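Local coordinates for protein dihydroxyacetone kinase (PDB 1UN8) that phosphorylates dihydroxyacetone to dihydroxyacetone phosphate at the expense of ATP, the second step of the oxidative route of glycerol fermentation, at residues 148-153 / 221-226; 162-167 / 315-320; 231-236 / 273-278. All blocks are in the same frame, centred on the assembly; numbering follows the deposited sequence.

Contact 1. Residues 148-153 / 221-226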
ATOM      1  N   HIS A 148     -24.496  14.981  -9.056  1.00 53.64           N
ATOM      2  CA  HIS A 148     -23.449  15.330  -8.106  1.00 51.28           C
ATOM      3  C   HIS A 148     -22.255  14.385  -8.158  1.00 49.61           C
ATOM      4  O   HIS A 148     -22.204  13.407  -7.413  1.00 49.38           O
ATOM      5  CB  HIS A 148     -24.031  15.336  -6.699  1.00 49.99           C
ATOM      6  CG  HIS A 148     -25.235  16.211  -6.558  1.00 49.46           C
ATOM      7  ND1 HIS A 148     -25.176  17.583  -6.683  1.00 47.96           N
ATOM      8  CD2 HIS A 148     -26.534  15.908  -6.328  1.00 49.22           C
ATOM      9  CE1 HIS A 148     -26.390  18.085  -6.536  1.00 48.73           C
ATOM     10  NE2 HIS A 148     -27.231  17.090  -6.320  1.00 48.35           N
ATOM     11  N   PRO A 149     -21.274  14.674  -9.032  1.00 48.29           N
ATOM     12  CA  PRO A 149     -20.075  13.835  -9.169  1.00 45.97           C
ATOM     13  C   PRO A 149     -19.396  13.657  -7.819  1.00 44.16           C
ATOM     14  O   PRO A 149     -19.185  14.614  -7.079  1.00 44.50           O
ATOM     15  CB  PRO A 149     -19.198  14.623 -10.142  1.00 46.42           C
ATOM     16  CG  PRO A 149     -20.194  15.397 -10.948  1.00 47.93           C
ATOM     17  CD  PRO A 149     -21.189  15.852  -9.912  1.00 46.83           C
ATOM     18  N   ARG A 150     -19.051  12.425  -7.496  1.00 42.69           N
ATOM     19  CA  ARG A 150     -18.397  12.159  -6.234  1.00 41.39           C
ATOM     20  C   ARG A 150     -17.014  12.778  -6.241  1.00 40.05           C
ATOM     21  O   ARG A 150     -16.395  12.922  -7.290  1.00 38.51           O
ATOM     22  CB  ARG A 150     -18.265  10.657  -6.012  1.00 40.95           C
ATOM     23  CG  ARG A 150     -19.568   9.925  -5.881  1.00 39.85           C
ATOM     24  CD  ARG A 150     -19.374   8.455  -6.198  1.00 40.99           C
ATOM     25  NE  ARG A 150     -20.607   7.694  -6.047  1.00 41.79           N
ATOM     26  CZ  ARG A 150     -20.747   6.426  -6.408  1.00 43.75           C
ATOM     27  NH1 ARG A 150     -19.724   5.771  -6.950  1.00 43.99           N
ATOM     28  NH2 ARG A 150     -21.908   5.813  -6.228  1.00 43.41           N
ATOM     29  N   GLY A 151     -16.545  13.148  -5.053  1.00 40.19           N
ATOM     30  CA  GLY A 151     -15.218  13.711  -4.920  1.00 39.00           C
ATOM     31  C   GLY A 151     -14.284  12.603  -4.460  1.00 39.62           C
ATOM     32  O   GLY A 151     -14.522  11.967  -3.432  1.00 37.16           O
ATOM     33  N   ILE A 152     -13.224  12.373  -5.232  1.00 39.66           N
ATOM     34  CA  ILE A 152     -12.253  11.342  -4.908  1.00 38.29           C
ATOM     35  C   ILE A 152     -10.801  11.861  -4.942  1.00 38.69           C
ATOM     36  O   ILE A 152     -10.551  13.015  -4.647  1.00 40.96           O
ATOM     37  CB  ILE A 152     -12.445  10.129  -5.861  1.00 38.96           C
ATOM     38  CG1 ILE A 152     -12.212  10.570  -7.317  1.00 38.16           C
ATOM     39  CG2 ILE A 152     -13.872   9.542  -5.670  1.00 36.15           C
ATOM     40  CD1 ILE A 152     -13.144   9.925  -8.307  1.00 36.83           C
ATOM     41  N   ALA A 153      -9.859  11.015  -5.335  1.00 37.46           N
ATOM     42  CA  ALA A 153      -8.442  11.365  -5.347  1.00 39.86           C
ATOM     43  C   ALA A 153      -8.045  12.772  -5.797  1.00 40.60           C
ATOM     44  O   ALA A 153      -7.223  13.421  -5.154  1.00 40.56           O
ATOM     45  CB  ALA A 153      -7.666  10.333  -6.151  1.00 39.23           C
ATOM     46  N   GLY A 221     -16.921   2.502  -1.007  1.00 40.05           N
ATOM     47  CA  GLY A 221     -17.425   1.221  -1.460  1.00 38.85           C
ATOM     48  C   GLY A 221     -18.717   1.334  -2.241  1.00 39.45           C
ATOM     49  O   GLY A 221     -19.303   0.329  -2.602  1.00 40.09           O
ATOM     50  N   GLU A 222     -19.159   2.554  -2.513  1.00 39.49           N
ATOM     51  CA  GLU A 222     -20.393   2.765  -3.260  1.00 40.81           C
ATOM     52  C   GLU A 222     -20.378   2.054  -4.622  1.00 40.59           C
ATOM     53  O   GLU A 222     -19.327   1.864  -5.223  1.00 40.54           O
ATOM     54  CB  GLU A 222     -20.629   4.267  -3.505  1.00 43.22           C
ATOM     55  CG  GLU A 222     -20.669   5.169  -2.271  1.00 42.48           C
ATOM     56  CD  GLU A 222     -19.317   5.786  -1.948  1.00 44.29           C
ATOM     57  OE1 GLU A 222     -19.303   6.909  -1.385  1.00 42.82           O
ATOM     58  OE2 GLU A 222     -18.275   5.147  -2.245  1.00 43.68           O
ATOM     59  N   PRO A 223     -21.558   1.672  -5.128  1.00 40.68           N
ATOM     60  CA  PRO A 223     -21.685   0.993  -6.421  1.00 40.94           C
ATOM     61  C   PRO A 223     -21.023   1.831  -7.499  1.00 40.49           C
ATOM     62  O   PRO A 223     -21.144   3.057  -7.491  1.00 41.73           O
ATOM     63  CB  PRO A 223     -23.198   0.918  -6.628  1.00 38.72           C
ATOM     64  CG  PRO A 223     -23.708   0.819  -5.240  1.00 40.10           C
ATOM     65  CD  PRO A 223     -22.877   1.825  -4.492  1.00 40.17           C
ATOM     66  N   GLY A 224     -20.338   1.170  -8.424  1.00 39.06           N
ATOM     67  CA  GLY A 224     -19.680   1.882  -9.497  1.00 39.92           C
ATOM     68  C   GLY A 224     -20.587   2.135 -10.693  1.00 41.59           C
ATOM     69  O   GLY A 224     -21.812   1.992 -10.606  1.00 41.92           O
ATOM     70  N   ALA A 225     -19.982   2.502 -11.818  1.00 41.70           N
ATOM     71  CA  ALA A 225     -20.745   2.791 -13.027  1.00 43.35           C
ATOM     72  C   ALA A 225     -20.937   1.580 -13.945  1.00 44.03           C
ATOM     73  O   ALA A 225     -21.871   1.561 -14.745  1.00 44.66           O
ATOM     74  CB  ALA A 225     -20.076   3.928 -13.807  1.00 41.03           C
ATOM     75  N   SER A 226     -20.072   0.573 -13.828  1.00 43.49           N
ATOM     76  CA  SER A 226     -20.174  -0.596 -14.686  1.00 42.91           C
ATOM     77  C   SER A 226     -19.221  -1.694 -14.253  1.00 43.00           C
ATOM     78  O   SER A 226     -18.474  -1.520 -13.291  1.00 42.96           O
ATOM     79  CB  SER A 226     -19.868  -0.180 -16.124  1.00 43.34           C
ATOM     80  OG  SER A 226     -19.801  -1.301 -16.980  1.00 46.72           O
TER
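Arg-150 and Pro-223 meet end-on: both terminal nitrogens of the guanidinium converge on a single backbone oxygen. NH1 and NH2 of Arg-150 each lie 3.1 Å from O of Pro-223. The oxygen sits within 2° of the guanidinium plane, so it is clasped in the fork between the two nitrogens. Each bond is bent, with N-H...O angles of 148-149°, as is usual when the two ends of one guanidinium share an acceptor. NH2 approaches in the carbonyl plane, whereas NH1 is tilted from it. CB of Glu-222 lies over one face of the guanidinium, displaced from its centre and 3.4 Å from NH2 of Arg-150. Extended from CG to NE, the arginine spans the gap between loops whose nearest CA atoms, of Arg-150 and Glu-222, are 10.1 Å apart. The Glu-222 chain is bent at chi2 (94°), and its carboxylate is not paired with the arginine: OE2 accepts from the backbone N of His-220, the histidine that forms the covalent hemiaminal with substrate. The bidentate grip probably helps to hold the loop that directly follows this catalytic histidine. The backbone of Arg-150 bonds to that of Asp-140, and N of Gly-224 donates to OE1 of Glu-214. Near the surface, the contact joins the loop between strand 132-137 and helix 155-167, from one sheet of the DhaK domain, to the loop between strands 213-215 and 226-228 of the other.

Contact 2. Residues 162-167 / 315-320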
ATOM      1  N   ALA A 162      -4.822  25.309  -3.830  1.00 50.19           N
ATOM      2  CA  ALA A 162      -5.321  26.207  -2.810  1.00 51.59           C
ATOM      3  C   ALA A 162      -4.182  26.582  -1.860  1.00 53.07           C
ATOM      4  O   ALA A 162      -4.007  27.750  -1.502  1.00 52.98           O
ATOM      5  CB  ALA A 162      -6.444  25.536  -2.038  1.00 51.50           C
ATOM      6  N   GLY A 163      -3.408  25.577  -1.461  1.00 53.37           N
ATOM      7  CA  GLY A 163      -2.309  25.802  -0.545  1.00 55.28           C
ATOM      8  C   GLY A 163      -1.265  26.760  -1.081  1.00 55.78           C
ATOM      9  O   GLY A 163      -0.749  27.603  -0.346  1.00 56.75           O
ATOM     10  N   TYR A 164      -0.947  26.625  -2.360  1.00 55.81           N
ATOM     11  CA  TYR A 164       0.040  27.482  -2.996  1.00 56.45           C
ATOM     12  C   TYR A 164      -0.293  28.951  -2.748  1.00 56.50           C
ATOM     13  O   TYR A 164       0.512  29.694  -2.190  1.00 56.94           O
ATOM     14  CB  TYR A 164       0.067  27.225  -4.499  1.00 57.49           C
ATOM     15  CG  TYR A 164       1.038  28.108  -5.241  1.00 59.95           C
ATOM     16  CD1 TYR A 164       2.390  27.774  -5.318  1.00 60.82           C
ATOM     17  CD2 TYR A 164       0.616  29.302  -5.831  1.00 59.89           C
ATOM     18  CE1 TYR A 164       3.303  28.613  -5.967  1.00 61.73           C
ATOM     19  CE2 TYR A 164       1.520  30.149  -6.479  1.00 61.04           C
ATOM     20  CZ  TYR A 164       2.863  29.799  -6.544  1.00 62.11           C
ATOM     21  OH  TYR A 164       3.768  30.635  -7.170  1.00 62.83           O
ATOM     22  N   PHE A 165      -1.486  29.358  -3.158  1.00 54.86           N
ATOM     23  CA  PHE A 165      -1.920  30.733  -2.999  1.00 55.22           C
ATOM     24  C   PHE A 165      -2.100  31.169  -1.549  1.00 55.87           C
ATOM     25  O   PHE A 165      -1.688  32.266  -1.183  1.00 56.26           O
ATOM     26  CB  PHE A 165      -3.204  30.958  -3.800  1.00 55.10           C
ATOM     27  CG  PHE A 165      -3.001  30.867  -5.290  1.00 55.23           C
ATOM     28  CD1 PHE A 165      -2.408  31.916  -5.990  1.00 55.47           C
ATOM     29  CD2 PHE A 165      -3.337  29.710  -5.986  1.00 55.03           C
ATOM     30  CE1 PHE A 165      -2.149  31.812  -7.365  1.00 55.57           C
ATOM     31  CE2 PHE A 165      -3.082  29.592  -7.360  1.00 54.73           C
ATOM     32  CZ  PHE A 165      -2.485  30.648  -8.049  1.00 55.51           C
ATOM     33  N   ALA A 166      -2.696  30.320  -0.719  1.00 56.60           N
ATOM     34  CA  ALA A 166      -2.908  30.669   0.682  1.00 57.44           C
ATOM     35  C   ALA A 166      -1.606  30.966   1.427  1.00 58.65           C
ATOM     36  O   ALA A 166      -1.540  31.929   2.194  1.00 59.48           O
ATOM     37  CB  ALA A 166      -3.673  29.560   1.394  1.00 56.38           C
ATOM     38  N   GLU A 167      -0.580  30.144   1.209  1.00 59.21           N
ATOM     39  CA  GLU A 167       0.707  30.339   1.877  1.00 60.59           C
ATOM     40  C   GLU A 167       1.368  31.639   1.462  1.00 60.02           C
ATOM     41  O   GLU A 167       2.053  32.278   2.256  1.00 60.87           O
ATOM     42  CB  GLU A 167       1.663  29.176   1.575  1.00 61.14           C
ATOM     43  CG  GLU A 167       1.390  27.931   2.403  1.00 63.55           C
ATOM     44  CD  GLU A 167       1.868  28.061   3.840  1.00 64.03           C
ATOM     45  OE1 GLU A 167       1.377  27.297   4.706  1.00 62.85           O
ATOM     46  OE2 GLU A 167       2.745  28.918   4.095  1.00 64.82           O
ATOM     47  N   GLU A 315       0.267  24.234 -13.118  1.00 60.18           N
ATOM     48  CA  GLU A 315       1.570  23.576 -13.096  1.00 59.27           C
ATOM     49  C   GLU A 315       2.559  24.185 -12.108  1.00 58.18           C
ATOM     50  O   GLU A 315       3.271  23.466 -11.411  1.00 57.13           O
ATOM     51  CB  GLU A 315       2.181  23.569 -14.495  1.00 58.40           C
ATOM     52  CG  GLU A 315       3.401  22.680 -14.599  1.00 58.89           C
ATOM     53  CD  GLU A 315       4.065  22.758 -15.953  1.00 59.58           C
ATOM     54  OE1 GLU A 315       4.889  21.879 -16.282  1.00 59.75           O
ATOM     55  OE2 GLU A 315       3.767  23.714 -16.688  1.00 60.52           O
ATOM     56  N   LYS A 316       2.610  25.509 -12.059  1.00 58.37           N
ATOM     57  CA  LYS A 316       3.512  26.202 -11.146  1.00 58.34           C
ATOM     58  C   LYS A 316       3.208  25.754  -9.725  1.00 56.50           C
ATOM     59  O   LYS A 316       4.109  25.397  -8.968  1.00 55.39           O
ATOM     60  CB  LYS A 316       3.320  27.719 -11.268  1.00 61.22           C
ATOM     61  CG  LYS A 316       4.189  28.548 -10.332  1.00 63.64           C
ATOM     62  CD  LYS A 316       3.781  30.025 -10.348  1.00 66.61           C
ATOM     63  CE  LYS A 316       3.955  30.651 -11.732  1.00 69.21           C
ATOM     64  NZ  LYS A 316       3.682  32.122 -11.759  1.00 69.28           N
ATOM     65  N   ALA A 317       1.924  25.757  -9.381  1.00 54.94           N
ATOM     66  CA  ALA A 317       1.467  25.371  -8.052  1.00 55.40           C
ATOM     67  C   ALA A 317       1.671  23.891  -7.709  1.00 55.49           C
ATOM     68  O   ALA A 317       1.910  23.543  -6.550  1.00 55.15           O
ATOM     69  CB  ALA A 317       0.000  25.746  -7.890  1.00 53.54           C
ATOM     70  N   LEU A 318       1.566  23.018  -8.703  1.00 55.24           N
ATOM     71  CA  LEU A 318       1.758  21.602  -8.451  1.00 55.31           C
ATOM     72  C   LEU A 318       3.198  21.303  -8.078  1.00 55.19           C
ATOM     73  O   LEU A 318       3.464  20.564  -7.135  1.00 55.50           O
ATOM     74  CB  LEU A 318       1.396  20.774  -9.680  1.00 55.88           C
ATOM     75  CG  LEU A 318      -0.074  20.520 -10.003  1.00 57.32           C
ATOM     76  CD1 LEU A 318      -0.155  19.514 -11.153  1.00 56.66           C
ATOM     77  CD2 LEU A 318      -0.794  19.982  -8.772  1.00 55.91           C
ATOM     78  N   LEU A 319       4.122  21.899  -8.816  1.00 55.19           N
ATOM     79  CA  LEU A 319       5.542  21.667  -8.610  1.00 55.53           C
ATOM     80  C   LEU A 319       6.212  22.317  -7.413  1.00 54.76           C
ATOM     81  O   LEU A 319       7.372  22.042  -7.141  1.00 55.20           O
ATOM     82  CB  LEU A 319       6.282  22.053  -9.878  1.00 56.91           C
ATOM     83  CG  LEU A 319       5.727  21.331 -11.110  1.00 59.17           C
ATOM     84  CD1 LEU A 319       6.301  21.959 -12.348  1.00 59.47           C
ATOM     85  CD2 LEU A 319       6.061  19.845 -11.055  1.00 58.92           C
ATOM     86  N   THR A 320       5.500  23.163  -6.688  1.00 55.20           N
ATOM     87  CA  THR A 320       6.101  23.816  -5.535  1.00 57.09           C
ATOM     88  C   THR A 320       6.255  22.846  -4.388  1.00 56.68           C
ATOM     89  O   THR A 320       5.365  22.046  -4.128  1.00 58.85           O
ATOM     90  CB  THR A 320       5.258  25.001  -5.059  1.00 58.49           C
ATOM     91  OG1 THR A 320       3.959  24.540  -4.667  1.00 59.58           O
ATOM     92  CG2 THR A 320       5.101  26.024  -6.172  1.00 59.01           C
TER
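Tyr-164 lays its ring against Ala-317, and this pair accounts for most of the buried surface. CB of Ala-317 is 3.7 Å from CG of Tyr-164, approaching the ring obliquely near its root. The CA of Ala-317 also makes an off-centre CH-pi contact, 4.2 Å from the centroid of the Tyr-164 ring and 30° off the normal. With CG anti to the backbone N (chi1 178°), the tyrosine reaches from its helix toward the facing one, and its hydroxyl end meets the lysine chain, CD of Lys-316 lying 3.2 Å from OH of Tyr-164. The helical segments come close here, the CA atoms of Tyr-164 and Ala-317 being 5.7 Å apart, which the small alanine permits. Both helices belong to the DhaK domain: 155-167 packs through Ala-162 on strands 52-59 and 104-109, while 314-319 follows strand 301-309 of the other sheet, so the tyrosine bridges the two halves of the domain. Thr-320 lies at the ring edge, its CB near the ring plane. Its OG1 donates back to O of Ala-317 at 3.0 Å, above the carbonyl plane. NZ of Lys-160, one turn before Tyr-164, donates to O of both Ala-317 and Thr-320.

Contact 3. Residues 231-236 / 273-278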
ATOM      1  N   GLN A 231      -9.747  -8.371 -16.137  1.00 46.89           N
ATOM      2  CA  GLN A 231      -8.904  -7.692 -15.159  1.00 45.02           C
ATOM      3  C   GLN A 231      -7.591  -7.318 -15.824  1.00 45.54           C
ATOM      4  O   GLN A 231      -6.686  -6.784 -15.184  1.00 46.17           O
ATOM      5  CB  GLN A 231      -8.632  -8.594 -13.960  1.00 43.33           C
ATOM      6  CG  GLN A 231      -9.873  -8.931 -13.160  1.00 42.36           C
ATOM      7  CD  GLN A 231      -9.543  -9.677 -11.889  1.00 43.09           C
ATOM      8  OE1 GLN A 231      -8.373  -9.944 -11.604  1.00 43.99           O
ATOM      9  NE2 GLN A 231     -10.569 -10.016 -11.112  1.00 43.02           N
ATOM     10  N   ASN A 232      -7.499  -7.604 -17.120  1.00 45.56           N
ATOM     11  CA  ASN A 232      -6.310  -7.310 -17.893  1.00 46.20           C
ATOM     12  C   ASN A 232      -5.905  -5.847 -17.742  1.00 45.81           C
ATOM     13  O   ASN A 232      -6.664  -4.946 -18.086  1.00 45.31           O
ATOM     14  CB  ASN A 232      -6.552  -7.641 -19.361  1.00 46.50           C
ATOM     15  CG  ASN A 232      -5.363  -7.289 -20.227  1.00 48.35           C
ATOM     16  OD1 ASN A 232      -5.101  -6.111 -20.494  1.00 48.16           O
ATOM     17  ND2 ASN A 232      -4.617  -8.308 -20.649  1.00 47.26           N
ATOM     18  N   SER A 233      -4.696  -5.623 -17.237  1.00 45.97           N
ATOM     19  CA  SER A 233      -4.202  -4.268 -17.006  1.00 46.35           C
ATOM     20  C   SER A 233      -4.276  -3.322 -18.210  1.00 45.30           C
ATOM     21  O   SER A 233      -4.701  -2.173 -18.075  1.00 43.36           O
ATOM     22  CB  SER A 233      -2.765  -4.321 -16.466  1.00 46.29           C
ATOM     23  OG  SER A 233      -1.899  -5.026 -17.346  1.00 47.65           O
ATOM     24  N   ALA A 234      -3.883  -3.798 -19.382  1.00 44.03           N
ATOM     25  CA  ALA A 234      -3.909  -2.945 -20.560  1.00 45.34           C
ATOM     26  C   ALA A 234      -5.325  -2.555 -20.983  1.00 46.39           C
ATOM     27  O   ALA A 234      -5.610  -1.389 -21.284  1.00 46.58           O
ATOM     28  CB  ALA A 234      -3.202  -3.634 -21.700  1.00 44.92           C
ATOM     29  N   GLN A 235      -6.214  -3.535 -21.010  1.00 46.56           N
ATOM     30  CA  GLN A 235      -7.575  -3.281 -21.407  1.00 48.11           C
ATOM     31  C   GLN A 235      -8.217  -2.339 -20.410  1.00 47.58           C
ATOM     32  O   GLN A 235      -8.817  -1.329 -20.786  1.00 48.81           O
ATOM     33  CB  GLN A 235      -8.341  -4.603 -21.506  1.00 51.83           C
ATOM     34  CG  GLN A 235      -7.863  -5.472 -22.677  1.00 55.69           C
ATOM     35  CD  GLN A 235      -8.487  -6.853 -22.691  1.00 58.90           C
ATOM     36  OE1 GLN A 235      -9.712  -6.991 -22.711  1.00 62.15           O
ATOM     37  NE2 GLN A 235      -7.647  -7.888 -22.687  1.00 59.02           N
ATOM     38  N   VAL A 236      -8.070  -2.651 -19.130  1.00 46.14           N
ATOM     39  CA  VAL A 236      -8.644  -1.807 -18.095  1.00 43.47           C
ATOM     40  C   VAL A 236      -8.112  -0.374 -18.155  1.00 43.05           C
ATOM     41  O   VAL A 236      -8.886   0.573 -18.108  1.00 44.19           O
ATOM     42  CB  VAL A 236      -8.386  -2.395 -16.693  1.00 41.54           C
ATOM     43  CG1 VAL A 236      -8.906  -1.451 -15.618  1.00 37.97           C
ATOM     44  CG2 VAL A 236      -9.065  -3.752 -16.585  1.00 39.32           C
ATOM     45  N   THR A 273       1.275   1.597 -14.124  1.00 41.94           N
ATOM     46  CA  THR A 273       2.017   2.771 -14.522  1.00 42.64           C
ATOM     47  C   THR A 273       2.549   2.582 -15.939  1.00 43.22           C
ATOM     48  O   THR A 273       2.555   3.513 -16.740  1.00 43.36           O
ATOM     49  CB  THR A 273       3.174   3.034 -13.555  1.00 41.98           C
ATOM     50  OG1 THR A 273       2.647   3.316 -12.251  1.00 43.37           O
ATOM     51  CG2 THR A 273       4.006   4.214 -14.034  1.00 42.20           C
ATOM     52  N   ARG A 274       2.988   1.373 -16.255  1.00 43.88           N
ATOM     53  CA  ARG A 274       3.500   1.113 -17.588  1.00 47.61           C
ATOM     54  C   ARG A 274       2.404   1.235 -18.643  1.00 48.43           C
ATOM     55  O   ARG A 274       2.637   1.761 -19.728  1.00 49.14           O
ATOM     56  CB  ARG A 274       4.112  -0.285 -17.668  1.00 49.54           C
ATOM     57  CG  ARG A 274       4.561  -0.666 -19.075  1.00 51.67           C
ATOM     58  CD  ARG A 274       4.918  -2.130 -19.150  1.00 55.08           C
ATOM     59  NE  ARG A 274       5.204  -2.566 -20.512  1.00 58.92           N
ATOM     60  CZ  ARG A 274       4.331  -2.507 -21.515  1.00 61.40           C
ATOM     61  NH1 ARG A 274       3.107  -2.025 -21.313  1.00 61.74           N
ATOM     62  NH2 ARG A 274       4.676  -2.941 -22.719  1.00 62.10           N
ATOM     63  N   GLU A 275       1.218   0.723 -18.323  1.00 48.63           N
ATOM     64  CA  GLU A 275       0.088   0.771 -19.238  1.00 49.07           C
ATOM     65  C   GLU A 275      -0.257   2.223 -19.556  1.00 49.16           C
ATOM     66  O   GLU A 275      -0.443   2.588 -20.721  1.00 47.37           O
ATOM     67  CB  GLU A 275      -1.130   0.064 -18.622  1.00 50.67           C
ATOM     68  CG  GLU A 275      -0.872  -1.371 -18.172  1.00 51.44           C
ATOM     69  CD  GLU A 275      -0.615  -2.321 -19.327  1.00 53.25           C
ATOM     70  OE1 GLU A 275      -0.236  -1.857 -20.424  1.00 55.30           O
ATOM     71  OE2 GLU A 275      -0.779  -3.543 -19.138  1.00 53.57           O
ATOM     72  N   LEU A 276      -0.336   3.046 -18.514  1.00 49.45           N
ATOM     73  CA  LEU A 276      -0.652   4.454 -18.680  1.00 49.83           C
ATOM     74  C   LEU A 276       0.357   5.116 -19.599  1.00 50.71           C
ATOM     75  O   LEU A 276      -0.008   5.904 -20.462  1.00 51.94           O
ATOM     76  CB  LEU A 276      -0.641   5.182 -17.337  1.00 48.31           C
ATOM     77  CG  LEU A 276      -0.855   6.697 -17.478  1.00 48.78           C
ATOM     78  CD1 LEU A 276      -2.326   6.998 -17.734  1.00 46.61           C
ATOM     79  CD2 LEU A 276      -0.402   7.397 -16.227  1.00 46.85           C
ATOM     80  N   ALA A 277       1.628   4.797 -19.406  1.00 52.08           N
ATOM     81  CA  ALA A 277       2.699   5.376 -20.213  1.00 53.20           C
ATOM     82  C   ALA A 277       2.610   4.960 -21.671  1.00 53.93           C
ATOM     83  O   ALA A 277       3.163   5.617 -22.551  1.00 55.48           O
ATOM     84  CB  ALA A 277       4.055   4.972 -19.640  1.00 52.97           C
ATOM     85  N   SER A 278       1.912   3.863 -21.926  1.00 54.28           N
ATOM     86  CA  SER A 278       1.753   3.362 -23.282  1.00 55.31           C
ATOM     87  C   SER A 278       0.364   3.652 -23.837  1.00 55.43           C
ATOM     88  O   SER A 278       0.030   3.215 -24.936  1.00 56.07           O
ATOM     89  CB  SER A 278       1.988   1.855 -23.305  1.00 54.79           C
ATOM     90  OG  SER A 278       3.217   1.540 -22.688  1.00 58.49           O
TER
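Ser-233 OG donates to OE2 of Glu-275 over 2.6 Å, the short bond that joins two helices here. The carboxylate oxygen receives it on its anti lone pair, the one turned away from OE1. Glu-275 is bent at chi2 (-68°), bringing its acid group against the first turn of helix 233-247, where its CD lies 3.6 Å from CA of Ala-234. The methyl of Ala-234 packs on the carboxylate, CB being 3.5 Å from OE2 of Glu-275. The acid thus faces the N-terminal end of a helix, whose dipole would probably favour its negative charge. Its other oxygen, OE1, forms a salt bridge with NH1 of the adjacent Arg-274 at 3.5 Å. Asn-232 occupies the N-cap of this helix: its OD1 accepts from N of Gln-235 at 2.9 Å in a nearly straight bond (168°), capping the turn that carries Ser-233. Asn-7 of the second subunit hydrogen-bonds to Asn-232 and packs on Glu-275, and Asp-15 of that subunit makes a salt bridge with NE of Arg-274. Within the chain, the contact joins the start of helix 233-247, which follows strand 226-228, to helix 266-277, whose Leu-276 and Thr-273 pack on strands 254-260 and 285-292.

Overall arrangement
All three contacts lie in the DhaK domain, on separate patches that do not touch: the centres of contacts 1 and 3 are about 21 Å apart. Contact 3 is buried, contact 2 partly so, and contact 1 lies at the surface beside the active site. Contacts 1 and 2 both link the parts of the domain built on its two sheets, and helix 155-167 of contact 2 follows the first loop of contact 1; contact 3 stays within the second part, at the dimer interface. Loop joins loop through arginine and a carbonyl in contact 1, whereas the helix pairs meet through aromatic and aliphatic packing in contact 2 and a serine-carboxylate bond in contact 3.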